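Local coordinates for protein guanine deaminase (Escherichia coli, PDB 6OHB) that catalyses the zinc-dependent hydrolytic deamination of guanine to xanthine and ammonia, a step of purine degradation, at residues Leu309-Lys313 with Val346-Tyr352; Ile159-Met163 with Gly200-Tyr204; Arg67-Lys72 with Tyr426-Val430; Ile28-Leu32 with Tyr357-Tyr361; Gln129-Asn133 with Thr333-Leu337. All coordinates share one frame; numbering follows the deposited sequence.

Contact 1: residues Leu309-Lys313 with Val346-Tyr352; sequences LFNLK and VLQLQGY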
# COMPACT_ATOMS: atom_id res chain seq x y z
N LEU A 309 16.13 4.12 -2.03
CA LEU A 309 15.19 4.92 -2.80
C LEU A 309 15.77 5.24 -4.17
O LEU A 309 16.82 5.89 -4.27
CB LEU A 309 14.84 6.20 -2.04
CG LEU A 309 14.69 6.07 -0.52
CD1 LEU A 309 14.41 7.42 0.12
CD2 LEU A 309 13.58 5.09 -0.18
N PHE A 310 15.08 4.80 -5.22
CA PHE A 310 15.55 5.03 -6.58
C PHE A 310 15.42 6.50 -6.92
O PHE A 310 14.39 7.13 -6.66
CB PHE A 310 14.74 4.17 -7.57
CG PHE A 310 15.01 4.49 -9.03
CD1 PHE A 310 16.14 4.01 -9.66
CD2 PHE A 310 14.11 5.25 -9.76
CE1 PHE A 310 16.38 4.29 -10.99
CE2 PHE A 310 14.34 5.54 -11.10
CZ PHE A 310 15.48 5.06 -11.71
N ASN A 311 16.48 7.05 -7.53
CA ASN A 311 16.56 8.48 -7.81
C ASN A 311 16.00 8.73 -9.21
O ASN A 311 16.72 8.84 -10.20
CB ASN A 311 18.01 8.96 -7.69
CG ASN A 311 18.13 10.47 -7.63
OD1 ASN A 311 17.13 11.19 -7.71
ND2 ASN A 311 19.36 10.95 -7.51
N LEU A 312 14.66 8.81 -9.28
CA LEU A 312 14.00 9.05 -10.55
C LEU A 312 14.36 10.41 -11.13
O LEU A 312 14.40 10.58 -12.35
CB LEU A 312 12.48 8.92 -10.39
CG LEU A 312 11.64 9.13 -11.65
CD1 LEU A 312 11.90 8.03 -12.66
CD2 LEU A 312 10.16 9.21 -11.31
N LYS A 313 14.63 11.39 -10.26
CA LYS A 313 14.97 12.73 -10.72
C LYS A 313 16.29 12.72 -11.48
O LYS A 313 16.40 13.31 -12.57
CB LYS A 313 15.05 13.68 -9.52
CG LYS A 313 15.61 15.05 -9.83
CD LYS A 313 15.67 15.88 -8.56
CE LYS A 313 16.41 17.19 -8.77
NZ LYS A 313 16.64 17.88 -7.46
N VAL A 346 8.04 6.65 -2.17
CA VAL A 346 9.50 6.67 -2.26
C VAL A 346 9.99 8.05 -2.70
O VAL A 346 10.93 8.63 -2.12
CB VAL A 346 9.96 5.57 -3.24
CG1 VAL A 346 11.33 5.88 -3.82
CG2 VAL A 346 9.95 4.20 -2.55
N LEU A 347 9.32 8.63 -3.70
CA LEU A 347 9.77 9.92 -4.22
C LEU A 347 9.46 11.05 -3.25
O LEU A 347 10.24 12.00 -3.13
CB LEU A 347 9.15 10.15 -5.59
CG LEU A 347 9.75 9.07 -6.50
CD1 LEU A 347 8.95 8.87 -7.78
CD2 LEU A 347 11.22 9.38 -6.79
N GLN A 348 8.33 10.97 -2.53
CA GLN A 348 8.07 11.95 -1.48
C GLN A 348 9.17 11.90 -0.42
O GLN A 348 9.55 12.94 0.13
CB GLN A 348 6.71 11.68 -0.83
CG GLN A 348 5.52 12.34 -1.52
CD GLN A 348 5.61 13.86 -1.54
OE1 GLN A 348 5.70 14.47 -2.61
NE2 GLN A 348 5.61 14.47 -0.36
N LEU A 349 9.67 10.70 -0.12
CA LEU A 349 10.79 10.61 0.80
C LEU A 349 12.05 11.25 0.23
O LEU A 349 12.89 11.75 0.99
CB LEU A 349 11.07 9.16 1.17
CG LEU A 349 10.15 8.52 2.21
CD1 LEU A 349 10.54 7.07 2.37
CD2 LEU A 349 10.23 9.25 3.54
N GLN A 350 12.21 11.26 -1.09
CA GLN A 350 13.36 11.95 -1.68
C GLN A 350 13.10 13.42 -2.02
O GLN A 350 13.96 14.06 -2.62
CB GLN A 350 13.85 11.21 -2.92
CG GLN A 350 14.24 9.78 -2.66
CD GLN A 350 14.68 9.07 -3.91
OE1 GLN A 350 15.74 9.37 -4.47
NE2 GLN A 350 13.87 8.13 -4.37
N GLY A 351 11.94 13.97 -1.65
CA GLY A 351 11.62 15.34 -2.01
C GLY A 351 11.18 15.53 -3.45
O GLY A 351 11.09 16.68 -3.90
N TYR A 352 10.89 14.46 -4.17
CA TYR A 352 10.46 14.51 -5.56
C TYR A 352 8.96 14.27 -5.64
O TYR A 352 8.46 13.26 -5.13
CB TYR A 352 11.22 13.46 -6.38
CG TYR A 352 10.91 13.43 -7.85
CD1 TYR A 352 9.93 12.59 -8.36
CD2 TYR A 352 11.62 14.23 -8.74
CE1 TYR A 352 9.66 12.55 -9.72
CE2 TYR A 352 11.35 14.20 -10.10
CZ TYR A 352 10.37 13.36 -10.58
OH TYR A 352 10.10 13.32 -11.93
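Q350 reaches from the end of helix 336-349 to the loop carbonyl of F310, and its NE2 lies 2.6 Å from F310 O in a nearly straight bond (167° at the hydrogen). The oxygen sits in the plane of the glutamine amide, yet the nitrogen arrives from above the F310 carbonyl plane, so the aim is good on the donor side only. L309 slides past this side chain in the opposite direction: its CB is 3.2 Å from Q350 NE2, while its CD1 meets CB of L349 at 3.9 Å. Further along, L312 has CG anti to its own nitrogen (chi1 -180°), which brings CD2 to 3.7 Å from both CD1 of L347 and CE1 of Y352. K313 brings its CB to 3.6 Å from CD2 of Y352, and its extended chain leads away.

Behind these contacts stands a Schellman motif that ends the helix, with Y352 N bonded to L347 O and G351, at positive phi, bonded to Q348 O. On the other side, N311 is the N-cap of helix 312-317. The F310 ring meets F297 of strand 294-297, and L309 also packs on L349 of the second subunit. The contact thus pairs one directed amide bond, from Q350 to a loop carbonyl beside L309, with an apolar cluster of L312, L347, the Y352 ring and K313 CB at the other end.

Contact 2: residues Ile159-Met163 with Gly200-Tyr204; sequences INMRM and GRLLY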
# COMPACT_ATOMS: atom_id res chain seq x y z
N ILE A 159 -3.50 -16.62 -25.57
CA ILE A 159 -4.32 -15.42 -25.72
C ILE A 159 -3.64 -14.38 -26.61
O ILE A 159 -4.09 -13.23 -26.67
CB ILE A 159 -4.66 -14.81 -24.35
CG1 ILE A 159 -3.38 -14.35 -23.64
CG2 ILE A 159 -5.44 -15.80 -23.49
CD1 ILE A 159 -3.62 -13.38 -22.50
N ASN A 160 -2.57 -14.77 -27.30
CA ASN A 160 -1.79 -13.87 -28.16
C ASN A 160 -1.36 -12.61 -27.41
O ASN A 160 -1.46 -11.48 -27.90
CB ASN A 160 -2.56 -13.52 -29.43
CG ASN A 160 -1.67 -12.90 -30.49
OD1 ASN A 160 -0.45 -13.07 -30.47
ND2 ASN A 160 -2.27 -12.16 -31.41
N MET A 161 -0.84 -12.82 -26.20
CA MET A 161 -0.31 -11.74 -25.39
C MET A 161 1.06 -11.33 -25.89
O MET A 161 1.83 -12.15 -26.40
CB MET A 161 -0.22 -12.20 -23.93
CG MET A 161 0.25 -11.17 -22.93
SD MET A 161 0.25 -11.89 -21.26
CE MET A 161 -0.86 -10.78 -20.40
N ARG A 162 1.37 -10.03 -25.79
CA ARG A 162 2.73 -9.55 -26.04
C ARG A 162 3.49 -9.58 -24.72
O ARG A 162 3.23 -8.77 -23.82
CB ARG A 162 2.75 -8.15 -26.64
CG ARG A 162 4.16 -7.72 -27.05
CD ARG A 162 4.16 -6.50 -27.96
NE ARG A 162 3.65 -6.78 -29.30
CZ ARG A 162 4.38 -7.26 -30.31
NH1 ARG A 162 5.66 -7.53 -30.14
NH2 ARG A 162 3.81 -7.47 -31.50
N MET A 163 4.45 -10.49 -24.61
CA MET A 163 5.21 -10.70 -23.40
C MET A 163 6.67 -10.96 -23.75
O MET A 163 6.97 -11.69 -24.70
CB MET A 163 4.65 -11.89 -22.59
CG MET A 163 5.60 -12.45 -21.55
SD MET A 163 4.94 -13.89 -20.70
CE MET A 163 3.52 -13.18 -19.88
N GLY A 200 4.42 -15.08 -32.83
CA GLY A 200 3.29 -14.21 -32.57
C GLY A 200 3.78 -12.89 -32.00
O GLY A 200 4.69 -12.25 -32.55
N ARG A 201 3.19 -12.47 -30.89
CA ARG A 201 3.60 -11.25 -30.21
C ARG A 201 4.59 -11.52 -29.08
O ARG A 201 4.93 -10.60 -28.34
CB ARG A 201 2.37 -10.50 -29.68
CG ARG A 201 1.39 -10.03 -30.76
CD ARG A 201 0.09 -9.54 -30.13
NE ARG A 201 0.24 -8.23 -29.50
CZ ARG A 201 -0.43 -7.83 -28.43
NH1 ARG A 201 -1.33 -8.61 -27.85
NH2 ARG A 201 -0.21 -6.62 -27.93
N LEU A 202 5.06 -12.75 -28.96
CA LEU A 202 6.01 -13.10 -27.91
C LEU A 202 7.41 -12.62 -28.27
O LEU A 202 7.76 -12.47 -29.45
CB LEU A 202 6.02 -14.61 -27.68
CG LEU A 202 4.67 -15.22 -27.29
CD1 LEU A 202 4.78 -16.74 -27.17
CD2 LEU A 202 4.17 -14.62 -25.98
N LEU A 203 8.21 -12.37 -27.24
CA LEU A 203 9.58 -11.90 -27.39
C LEU A 203 10.45 -12.53 -26.32
O LEU A 203 9.98 -12.82 -25.21
CB LEU A 203 9.66 -10.37 -27.30
CG LEU A 203 8.80 -9.58 -28.29
CD1 LEU A 203 8.62 -8.13 -27.85
CD2 LEU A 203 9.40 -9.65 -29.69
N TYR A 204 11.72 -12.75 -26.64
CA TYR A 204 12.65 -13.40 -25.73
C TYR A 204 13.66 -12.41 -25.17
O TYR A 204 14.12 -11.51 -25.88
CB TYR A 204 13.39 -14.56 -26.41
CG TYR A 204 14.20 -15.39 -25.43
CD1 TYR A 204 15.49 -15.01 -25.06
CD2 TYR A 204 13.67 -16.54 -24.86
CE1 TYR A 204 16.22 -15.75 -24.16
CE2 TYR A 204 14.40 -17.29 -23.96
CZ TYR A 204 15.67 -16.88 -23.61
OH TYR A 204 16.40 -17.62 -22.71
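From N160 to M163 and from G200 to L203 the two chains run side by side in the same direction, their end-to-end vectors 7° apart, and L203 N donates to M163 O at 2.9 Å. This is the lead-in to the neighbouring parallel strands 164-169 and 203-208 of the amidohydrolase TIM barrel, at their N-terminal ends.

Two arginines dominate the side chains. R201 bends at chi3 and sends NH1 back to N160 O, 2.9 Å away and in the carbonyl plane, while R162 CB lies over one face of the R201 guanidinium, toward its rim. In return, CB of R201 sits over a face of the R162 guanidinium. The two planes stand steeply to each other (70°) and the NE atoms are 3.7 Å apart. The closeness is probably tolerated because E385 pairs with both arginines and D387 with R201 as well, which would offset the charge of the pair.

N160, the C-prime residue of a Schellman motif closing helix 146-158, crosses the aliphatic part of R201, with OD1 3.6 Å from CG, and gives its ND2 to D431. L202 turns a methyl, CD2, to 3.4 Å from M161 O. At the edge of the R162 guanidinium, near its plane, CD1 of L203 lies 3.8 Å from NH1.

Contact 3: residues Arg67-Lys72 with Tyr426-Val430; sequences RDYRGK and YRTYV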
# COMPACT_ATOMS: atom_id res chain seq x y z
N ARG A 67 -19.82 -2.11 -27.58
CA ARG A 67 -19.62 -2.38 -26.15
C ARG A 67 -19.62 -1.04 -25.43
O ARG A 67 -18.72 -0.21 -25.64
CB ARG A 67 -18.32 -3.13 -25.93
CG ARG A 67 -18.28 -4.48 -26.62
CD ARG A 67 -17.16 -4.53 -27.65
NE ARG A 67 -17.31 -5.65 -28.57
CZ ARG A 67 -16.91 -6.89 -28.31
NH1 ARG A 67 -16.34 -7.18 -27.14
NH2 ARG A 67 -17.08 -7.85 -29.21
N ASP A 68 -20.64 -0.80 -24.61
CA ASP A 68 -20.89 0.50 -23.99
C ASP A 68 -20.30 0.50 -22.58
O ASP A 68 -20.90 -0.04 -21.64
CB ASP A 68 -22.39 0.78 -23.99
CG ASP A 68 -22.73 2.18 -23.51
OD1 ASP A 68 -21.79 2.96 -23.22
OD2 ASP A 68 -23.93 2.49 -23.40
N TYR A 69 -19.12 1.10 -22.42
CA TYR A 69 -18.47 1.21 -21.12
C TYR A 69 -18.55 2.63 -20.56
O TYR A 69 -17.65 3.07 -19.84
CB TYR A 69 -17.01 0.77 -21.22
CG TYR A 69 -16.82 -0.67 -21.60
CD1 TYR A 69 -17.42 -1.69 -20.87
CD2 TYR A 69 -16.04 -1.03 -22.70
CE1 TYR A 69 -17.25 -3.03 -21.22
CE2 TYR A 69 -15.87 -2.36 -23.06
CZ TYR A 69 -16.47 -3.36 -22.31
OH TYR A 69 -16.30 -4.68 -22.67
N ARG A 70 -19.63 3.35 -20.88
CA ARG A 70 -19.79 4.70 -20.36
C ARG A 70 -19.95 4.67 -18.85
O ARG A 70 -20.62 3.81 -18.29
CB ARG A 70 -20.99 5.39 -21.02
CG ARG A 70 -20.67 5.87 -22.44
CD ARG A 70 -21.87 6.51 -23.11
NE ARG A 70 -22.96 5.56 -23.33
CZ ARG A 70 -24.16 5.89 -23.78
NH1 ARG A 70 -24.43 7.16 -24.08
NH2 ARG A 70 -25.09 4.96 -23.94
N GLY A 71 -19.30 5.63 -18.19
CA GLY A 71 -19.15 5.62 -16.75
C GLY A 71 -17.83 5.05 -16.28
O GLY A 71 -17.43 5.30 -15.14
N LYS A 72 -17.14 4.32 -17.14
CA LYS A 72 -15.82 3.78 -16.85
C LYS A 72 -14.75 4.63 -17.53
O LYS A 72 -15.05 5.55 -18.31
CB LYS A 72 -15.71 2.32 -17.33
CG LYS A 72 -16.90 1.44 -16.98
CD LYS A 72 -16.93 1.10 -15.50
CE LYS A 72 -17.70 -0.18 -15.23
NZ LYS A 72 -19.16 -0.03 -15.48
N TYR A 426 -12.12 -3.50 -14.52
CA TYR A 426 -13.44 -4.00 -14.91
C TYR A 426 -13.36 -4.93 -16.11
O TYR A 426 -14.02 -5.98 -16.13
CB TYR A 426 -14.36 -2.81 -15.20
CG TYR A 426 -15.81 -3.14 -15.53
CD1 TYR A 426 -16.68 -3.63 -14.55
CD2 TYR A 426 -16.31 -2.93 -16.81
CE1 TYR A 426 -18.01 -3.92 -14.85
CE2 TYR A 426 -17.64 -3.21 -17.12
CZ TYR A 426 -18.48 -3.70 -16.14
OH TYR A 426 -19.80 -3.99 -16.45
N ARG A 427 -12.57 -4.57 -17.12
CA ARG A 427 -12.39 -5.44 -18.28
C ARG A 427 -10.95 -5.31 -18.75
O ARG A 427 -10.33 -4.25 -18.63
CB ARG A 427 -13.34 -5.08 -19.44
CG ARG A 427 -14.86 -5.21 -19.18
CD ARG A 427 -15.34 -6.65 -19.26
NE ARG A 427 -16.80 -6.76 -19.08
CZ ARG A 427 -17.42 -6.79 -17.91
NH1 ARG A 427 -16.74 -6.71 -16.77
NH2 ARG A 427 -18.75 -6.90 -17.87
N THR A 428 -10.41 -6.40 -19.30
CA THR A 428 -9.10 -6.37 -19.93
C THR A 428 -9.20 -6.99 -21.32
O THR A 428 -9.65 -8.13 -21.48
CB THR A 428 -8.04 -7.11 -19.09
OG1 THR A 428 -7.94 -6.49 -17.80
CG2 THR A 428 -6.67 -7.04 -19.77
N TYR A 429 -8.74 -6.22 -22.32
CA TYR A 429 -8.68 -6.62 -23.72
C TYR A 429 -7.23 -6.82 -24.12
O TYR A 429 -6.39 -5.93 -23.90
CB TYR A 429 -9.32 -5.56 -24.62
CG TYR A 429 -10.83 -5.52 -24.63
CD1 TYR A 429 -11.55 -4.97 -23.56
CD2 TYR A 429 -11.56 -6.01 -25.72
CE1 TYR A 429 -12.94 -4.93 -23.57
CE2 TYR A 429 -12.95 -5.98 -25.73
CZ TYR A 429 -13.63 -5.43 -24.66
OH TYR A 429 -15.01 -5.40 -24.68
N VAL A 430 -6.94 -7.96 -24.73
CA VAL A 430 -5.62 -8.26 -25.28
C VAL A 430 -5.78 -8.68 -26.73
O VAL A 430 -6.64 -9.51 -27.04
CB VAL A 430 -4.90 -9.35 -24.46
CG1 VAL A 430 -3.75 -9.94 -25.25
CG2 VAL A 430 -4.41 -8.79 -23.13
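Y426 meets K72 face-on: with CG anti to the tyrosine nitrogen (chi1 -176°), its ring turns one face to the lysine end, and K72 CE stands 3.4 Å from the ring centroid in a CH-pi contact. The ammonium follows as a cation-pi partner, K72 NZ being 4.0 Å from the same centroid. The opposite face of the ring is covered by NH1 of R427, so a single phenol is held between two cationic side chains. Its edge, meanwhile, touches Y69, with CE2 of Y426 4.1 Å from CD1 of Y69.

R427 is the next residue, and its NH1 also donates to Y426 O at 2.9 Å, which holds the guanidinium over the ring. Its CG rests 3.8 Å from the hydroxyl OH of Y69. Y426 and R427 both face V390 of strand 388-391, a classic beta bulge, consistent with two successive side chains turning toward the first segment.

Past T428, Y429 comes from the opposite direction to Y69, and the two hydroxyls meet at each other's ring edges. The separation of Y69 OH and Y429 OH, 2.5 Å, is very short for a hydrogen bond, and either could be the donor. R67 NH1 adds a weak bond to Y429 OH at 3.3 Å. The Y429 ring also stacks on F388.

A type II turn from Y69 to K72 closes the first segment. With strand axes 10.6 Å apart and steeply crossed, the side chains join strands of two different sheets face to face, as in the small beta-sandwich domain that accompanies the barrel in amidohydrolases.

Contact 4: residues Ile28-Leu32 with Tyr357-Tyr361; sequences IASAL and YEAFY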
# COMPACT_ATOMS: atom_id res chain seq x y z
N ILE A 28 4.43 16.09 -20.29
CA ILE A 28 3.43 15.02 -20.36
C ILE A 28 2.03 15.60 -20.48
O ILE A 28 1.18 15.06 -21.20
CB ILE A 28 3.56 14.08 -19.15
CG1 ILE A 28 4.87 13.30 -19.22
CG2 ILE A 28 2.39 13.11 -19.07
CD1 ILE A 28 5.16 12.47 -17.99
N ALA A 29 1.76 16.71 -19.79
CA ALA A 29 0.44 17.33 -19.88
C ALA A 29 0.12 17.76 -21.31
O ALA A 29 -1.02 17.63 -21.76
CB ALA A 29 0.36 18.53 -18.93
N SER A 30 1.12 18.25 -22.04
CA SER A 30 0.92 18.67 -23.42
C SER A 30 0.55 17.50 -24.33
O SER A 30 -0.09 17.73 -25.37
CB SER A 30 2.19 19.35 -23.95
OG SER A 30 3.15 18.38 -24.34
N ALA A 31 0.93 16.28 -23.98
CA ALA A 31 0.67 15.11 -24.80
C ALA A 31 -0.45 14.23 -24.26
O ALA A 31 -0.68 13.14 -24.80
CB ALA A 31 1.95 14.28 -24.95
N LEU A 32 -1.13 14.66 -23.21
CA LEU A 32 -2.16 13.84 -22.58
C LEU A 32 -3.50 14.14 -23.22
O LEU A 32 -3.99 15.27 -23.17
CB LEU A 32 -2.22 14.08 -21.07
CG LEU A 32 -3.10 13.04 -20.38
CD1 LEU A 32 -2.25 11.99 -19.73
CD2 LEU A 32 -4.03 13.69 -19.37
N TYR A 357 0.11 12.75 -13.98
CA TYR A 357 0.46 12.57 -15.38
C TYR A 357 1.72 11.73 -15.53
O TYR A 357 1.78 10.83 -16.38
CB TYR A 357 0.63 13.93 -16.06
CG TYR A 357 -0.68 14.67 -16.22
CD1 TYR A 357 -1.90 14.03 -16.01
CD2 TYR A 357 -0.71 16.01 -16.56
CE1 TYR A 357 -3.10 14.69 -16.14
CE2 TYR A 357 -1.91 16.69 -16.70
CZ TYR A 357 -3.10 16.02 -16.50
OH TYR A 357 -4.30 16.69 -16.63
N GLU A 358 2.74 11.99 -14.71
CA GLU A 358 3.98 11.22 -14.80
C GLU A 358 3.76 9.76 -14.44
O GLU A 358 4.30 8.86 -15.09
CB GLU A 358 5.06 11.83 -13.91
CG GLU A 358 6.45 11.26 -14.14
CD GLU A 358 7.49 11.87 -13.21
OE1 GLU A 358 7.18 12.86 -12.52
OE2 GLU A 358 8.63 11.36 -13.19
N ALA A 359 2.97 9.50 -13.39
CA ALA A 359 2.68 8.13 -12.99
C ALA A 359 1.92 7.39 -14.08
O ALA A 359 2.27 6.25 -14.44
CB ALA A 359 1.89 8.13 -11.68
N PHE A 360 0.88 8.01 -14.62
CA PHE A 360 0.13 7.39 -15.71
C PHE A 360 1.03 7.14 -16.91
O PHE A 360 0.95 6.09 -17.55
CB PHE A 360 -1.06 8.28 -16.08
CG PHE A 360 -1.88 7.75 -17.23
CD1 PHE A 360 -2.82 6.75 -17.03
CD2 PHE A 360 -1.72 8.27 -18.51
CE1 PHE A 360 -3.58 6.27 -18.09
CE2 PHE A 360 -2.48 7.79 -19.57
CZ PHE A 360 -3.41 6.79 -19.35
N TYR A 361 1.92 8.09 -17.22
CA TYR A 361 2.83 7.93 -18.34
C TYR A 361 3.76 6.74 -18.14
O TYR A 361 3.90 5.89 -19.02
CB TYR A 361 3.63 9.21 -18.53
CG TYR A 361 4.66 9.15 -19.63
CD1 TYR A 361 4.30 9.26 -20.97
CD2 TYR A 361 6.01 9.00 -19.32
CE1 TYR A 361 5.24 9.21 -21.97
CE2 TYR A 361 6.96 8.95 -20.32
CZ TYR A 361 6.58 9.06 -21.64
OH TYR A 361 7.53 9.01 -22.63
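OE2 of E358 is gripped by two donors outside the contact, W316 NE1 and Y352 OH, while the backbone of the same residue is touched by I28. That isoleucine reaches the helix backbone: its CD1 rests 3.6 Å from CA of E358 and equally 3.6 Å from CB of Y361. Its CG2 branch, anti to the backbone nitrogen because chi1 is -68°, slides past Y357 in the opposite direction and comes to 3.6 Å from CB of that tyrosine. CG1 lies over one face of the Y361 ring, displaced toward the rim.

A29 CB and L32 CD2 meet opposite long sides of the Y357 ring obliquely, both from the same side of its plane. CB of A29 approaches CD2 at 3.6 Å, whereas the L32 and Y357 side chains cross at about a right angle and the L32 CD2 methyl sits 3.5 Å from CE1 of Y357. The other methyl of L32, CD1, reaches CD2 of F360 at 4.0 Å, so one leucine bridges two aromatic rings a helical turn apart.

Residues 28-30 have helical backbone angles, and I28, A29 and L32 all meet helix 356-363. F360 packs on V75 and P76 of strand 73-84. Methyl groups against rings and helix backbone thus make the contact, while E358 OE2 and Y361 OH, the latter to I22 N, bond outside it. The fit therefore probably depends more on shape than on directed bonds.

Contact 5: residues Gln129-Asn133 with Thr333-Leu337; sequences QLLRN and TFNML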
# COMPACT_ATOMS: atom_id res chain seq x y z
N GLN A 129 -3.39 -13.46 -13.01
CA GLN A 129 -3.09 -12.31 -12.15
C GLN A 129 -2.73 -11.09 -12.98
O GLN A 129 -3.15 -9.97 -12.67
CB GLN A 129 -1.98 -12.65 -11.16
CG GLN A 129 -2.33 -13.78 -10.21
CD GLN A 129 -3.73 -13.65 -9.64
OE1 GLN A 129 -4.02 -12.74 -8.88
NE2 GLN A 129 -4.61 -14.58 -10.00
N LEU A 130 -1.91 -11.28 -14.02
CA LEU A 130 -1.61 -10.17 -14.93
C LEU A 130 -2.88 -9.55 -15.49
O LEU A 130 -3.07 -8.33 -15.43
CB LEU A 130 -0.70 -10.65 -16.06
CG LEU A 130 0.72 -11.05 -15.69
CD1 LEU A 130 1.49 -11.46 -16.94
CD2 LEU A 130 1.43 -9.92 -14.96
N LEU A 131 -3.77 -10.38 -16.05
CA LEU A 131 -4.97 -9.86 -16.69
C LEU A 131 -5.87 -9.13 -15.70
O LEU A 131 -6.31 -8.00 -15.96
CB LEU A 131 -5.73 -10.99 -17.39
CG LEU A 131 -4.98 -11.63 -18.56
CD1 LEU A 131 -5.83 -12.70 -19.21
CD2 LEU A 131 -4.57 -10.56 -19.57
N ARG A 132 -6.14 -9.74 -14.54
CA ARG A 132 -7.08 -9.13 -13.60
C ARG A 132 -6.56 -7.83 -13.00
O ARG A 132 -7.35 -7.09 -12.41
CB ARG A 132 -7.44 -10.11 -12.48
CG ARG A 132 -6.40 -10.21 -11.37
CD ARG A 132 -7.05 -10.24 -9.99
NE ARG A 132 -8.14 -11.22 -9.90
CZ ARG A 132 -8.96 -11.34 -8.86
NH1 ARG A 132 -8.82 -10.54 -7.81
NH2 ARG A 132 -9.92 -12.25 -8.88
N ASN A 133 -5.28 -7.51 -13.16
CA ASN A 133 -4.75 -6.23 -12.70
C ASN A 133 -4.48 -5.26 -13.85
O ASN A 133 -3.90 -4.19 -13.62
CB ASN A 133 -3.49 -6.46 -11.87
CG ASN A 133 -3.81 -7.03 -10.50
OD1 ASN A 133 -4.13 -6.30 -9.56
ND2 ASN A 133 -3.74 -8.35 -10.38
N THR A 333 2.25 -7.23 -4.72
CA THR A 333 1.07 -7.00 -5.54
C THR A 333 1.41 -7.05 -7.03
O THR A 333 2.50 -6.64 -7.44
CB THR A 333 0.40 -5.66 -5.18
OG1 THR A 333 -0.83 -5.53 -5.90
CG2 THR A 333 1.32 -4.49 -5.50
N PHE A 334 0.48 -7.58 -7.83
CA PHE A 334 0.55 -7.51 -9.28
C PHE A 334 0.05 -6.18 -9.83
O PHE A 334 0.15 -5.95 -11.04
CB PHE A 334 -0.29 -8.61 -9.94
CG PHE A 334 0.33 -9.98 -9.93
CD1 PHE A 334 0.22 -10.80 -8.81
CD2 PHE A 334 0.99 -10.46 -11.05
CE1 PHE A 334 0.78 -12.07 -8.81
CE2 PHE A 334 1.55 -11.73 -11.05
CZ PHE A 334 1.45 -12.53 -9.93
N ASN A 335 -0.49 -5.31 -8.98
CA ASN A 335 -1.27 -4.17 -9.42
C ASN A 335 -0.39 -2.96 -9.67
O ASN A 335 0.37 -2.54 -8.78
CB ASN A 335 -2.35 -3.83 -8.40
CG ASN A 335 -3.38 -2.85 -8.94
OD1 ASN A 335 -3.22 -1.64 -8.82
ND2 ASN A 335 -4.43 -3.38 -9.56
N MET A 336 -0.51 -2.38 -10.87
CA MET A 336 0.30 -1.24 -11.25
C MET A 336 -0.09 0.02 -10.49
O MET A 336 0.77 0.85 -10.17
CB MET A 336 0.18 -1.00 -12.76
CG MET A 336 1.07 0.11 -13.33
SD MET A 336 2.84 -0.15 -13.15
CE MET A 336 2.99 -1.91 -13.47
N LEU A 337 -1.39 0.19 -10.20
CA LEU A 337 -1.81 1.37 -9.45
C LEU A 337 -1.14 1.42 -8.08
O LEU A 337 -0.63 2.47 -7.66
CB LEU A 337 -3.34 1.40 -9.32
CG LEU A 337 -4.15 1.39 -10.62
CD1 LEU A 337 -5.64 1.28 -10.32
CD2 LEU A 337 -3.86 2.63 -11.45
O HOH W 1 -1.36 -3.77 -13.35
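N133 carries its CG anti to the carbonyl carbon (chi1 -73°) and N335 carries its own anti to the backbone nitrogen (chi1 -168°), and these settings bring two amides together at a steep angle. N335 ND2 donates to N133 OD1 over 2.9 Å, nearly straight at 162°, in the plane of the acceptor carbonyl and on a lone pair. The other end of the N133 amide is used as well: ND2 bonds to Q129 O of its own helix, also at 2.9 Å. With both ends engaged, the rotation of the N133 amide is fixed, and its nitrogen and oxygen cannot readily be exchanged.

F334 lies beside this pair. Q129 CB stands over the centre of one face of its ring, 3.4 Å from the centroid, a CH-pi contact close to the ring normal. A methyl of L130, CD2, meets the ring edge at 4.0 Å from CD2 of F334, and N133 ND2 lies 3.5 Å from F334 CB.

A water completes the junction, donating to N133 O at 2.6 Å and accepting from M336 N at 3.0 Å. It thereby links the C-terminal end of helix 116-132 to the first turn of helix 336-349. N335 also serves as N-cap of the latter helix, its OD1 taking Q338 N, and an ST turn ties N335 N to T333 OG1.

Around this joint, L130 and F334 pack on I83 of strand 73-84, T428 of strand 425-430 hydrogen-bonds to L131 O, and P397 and L398 of the second subunit touch Q129 and F334 respectively.

Contacts 1 and 5 use opposite ends of helix 336-349, and both touch the second subunit. Contact 1 also meets contact 4, because Y352 OH lies 2.8 Å from E358 OE2. Across the chain's centre from contact 1, contact 2 touches contact 5 through M161 on L131 and contact 3 through V430, while T428 OG1 ties contact 3 to L131 O of contact 5. The side chains of F310 and F334 lie about 13 and 12 Å from the zinc held by H82, H84, H237 and D327. Those of M163 in contact 2 and F334 lie about 7 and 8 Å from that of Y85, a probable substrate-binding residue. Contacts 3 and 4 lie away from that site.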